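Local structure of chitinase (Thermococcus kodakarensis KOD1, 5DHE) at residues K12-D15 with T19-D22. The protein hydrolyses chitin through its catalytic domains, while the beta-sandwich domain described here probably binds chitin. Residues are numbered along the deposited sequence; the frame is centred on the assembly and turned at random.
Sequences KIQD and TEYD
Thr-19 faces Asp-15 in a non-hydrogen-bonded pair, its OG1 lying 3.6 Å from Asp-15 CG, while its methyl CG2, turned anti to the backbone N (OG1 at chi1 -53°), comes 3.5 Å from Gln-14 O. That hydroxyl bonds instead to Gly-81 O and Glu-83 N, and Asp-15 OD2 to Ser-82 OG, tying both residues to one loop. A valine here would probably leave Gly-81 O and Glu-83 N without their shared partner and weaken the hold on that loop. At Glu-20 the backbone pairs reciprocally with Gln-14: Glu-20 N reaches Gln-14 O at 2.8 Å, and Gln-14 N returns to Glu-20 O at 3.1 Å. Their side chains run alongside each other on the same face. Tyr-21 lies beside Ile-13 on the opposite face, where Ile-13 CG2 approaches ring atom CD2 of Tyr-21 obliquely at 3.6 Å. Asp-22 pairs with Lys-12 through a second reciprocal couple, Asp-22 N to Lys-12 O being 2.9 Å. The contact exemplifies an antiparallel beta hairpin. Strand 9-15 is outermost in its four-stranded sheet; strand 18-26 lies between it and strand 72-80, where Phe-77 stacks on the Tyr-21 ring.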
loop_
_atom_site.group_PDB
_atom_site.type_symbol
_atom_site.label_atom_id
_atom_site.label_comp_id
_atom_site.label_asym_id
_atom_site.label_seq_id
_atom_site.Cartn_x
_atom_site.Cartn_y
_atom_site.Cartn_z
ATOM N N LYS A 12 -8.627 -3.497 4.154
ATOM C CA LYS A 12 -9.702 -4.485 4.066
ATOM C C LYS A 12 -9.362 -5.382 2.893
ATOM O O LYS A 12 -9.031 -4.886 1.813
ATOM C CB LYS A 12 -11.052 -3.805 3.811
ATOM C CG LYS A 12 -11.524 -2.910 4.950
ATOM C CD LYS A 12 -12.944 -2.452 4.704
ATOM C CE LYS A 12 -13.497 -1.735 5.924
ATOM N NZ LYS A 12 -12.535 -0.734 6.429
ATOM N N ILE A 13 -9.465 -6.694 3.084
ATOM C CA ILE A 13 -9.125 -7.614 2.008
ATOM C C ILE A 13 -10.244 -8.602 1.687
ATOM O O ILE A 13 -11.011 -8.998 2.565
ATOM C CB ILE A 13 -7.820 -8.373 2.345
ATOM C CG1 ILE A 13 -8.083 -9.501 3.334
ATOM C CG2 ILE A 13 -6.809 -7.405 2.977
ATOM C CD1 ILE A 13 -6.872 -10.407 3.533
ATOM N N GLN A 14 -10.346 -8.959 0.410
ATOM C CA GLN A 14 -11.351 -9.898 -0.083
ATOM C C GLN A 14 -10.602 -10.902 -0.939
ATOM O O GLN A 14 -9.950 -10.512 -1.905
ATOM C CB GLN A 14 -12.379 -9.192 -0.980
ATOM C CG GLN A 14 -13.260 -8.153 -0.294
ATOM C CD GLN A 14 -14.428 -7.715 -1.168
ATOM O OE1 GLN A 14 -14.267 -6.933 -2.115
ATOM N NE2 GLN A 14 -15.612 -8.228 -0.859
ATOM N N ASP A 15 -10.720 -12.181 -0.601
ATOM C CA ASP A 15 -10.041 -13.231 -1.354
ATOM C C ASP A 15 -11.045 -14.140 -2.015
ATOM O O ASP A 15 -11.878 -14.834 -1.439
ATOM C CB ASP A 15 -9.124 -14.013 -0.408
ATOM C CG ASP A 15 -8.477 -15.236 -1.054
ATOM O OD1 ASP A 15 -8.594 -15.448 -2.281
ATOM O OD2 ASP A 15 -7.837 -15.990 -0.296
ATOM N N THR A 19 -6.779 -11.705 -4.762
ATOM C CA THR A 19 -7.131 -10.962 -3.559
ATOM C C THR A 19 -7.119 -9.456 -3.737
ATOM O O THR A 19 -6.160 -8.887 -4.267
ATOM C CB THR A 19 -6.168 -11.361 -2.404
ATOM O OG1 THR A 19 -6.169 -12.789 -2.256
ATOM C CG2 THR A 19 -6.589 -10.712 -1.074
ATOM N N GLU A 20 -8.206 -8.826 -3.297
ATOM C CA GLU A 20 -8.359 -7.379 -3.370
ATOM C C GLU A 20 -7.902 -6.765 -2.065
ATOM O O GLU A 20 -8.200 -7.290 -0.988
ATOM C CB GLU A 20 -9.822 -7.007 -3.592
ATOM C CG GLU A 20 -10.106 -5.543 -3.377
ATOM C CD GLU A 20 -11.595 -5.268 -3.249
ATOM O OE1 GLU A 20 -12.360 -5.828 -4.059
ATOM O OE2 GLU A 20 -11.990 -4.490 -2.351
ATOM N N TYR A 21 -7.181 -5.651 -2.174
ATOM C CA TYR A 21 -6.686 -4.926 -1.013
ATOM C C TYR A 21 -7.198 -3.501 -1.131
ATOM O O TYR A 21 -6.897 -2.796 -2.096
ATOM C CB TYR A 21 -5.151 -4.942 -0.967
ATOM C CG TYR A 21 -4.573 -6.318 -0.722
ATOM C CD1 TYR A 21 -4.442 -7.232 -1.764
ATOM C CD2 TYR A 21 -4.231 -6.725 0.565
ATOM C CE1 TYR A 21 -3.985 -8.524 -1.529
ATOM C CE2 TYR A 21 -3.781 -8.017 0.822
ATOM C CZ TYR A 21 -3.663 -8.911 -0.233
ATOM O OH TYR A 21 -3.260 -10.190 0.014
ATOM N N ASP A 22 -8.009 -3.096 -0.159
ATOM C CA ASP A 22 -8.580 -1.757 -0.124
ATOM C C ASP A 22 -7.785 -1.075 0.967
ATOM O O ASP A 22 -7.925 -1.407 2.153
ATOM C CB ASP A 22 -10.060 -1.839 0.244
ATOM C CG ASP A 22 -10.750 -0.497 0.169
ATOM O OD1 ASP A 22 -10.256 0.473 0.779
ATOM O OD2 ASP A 22 -11.800 -0.416 -0.497
#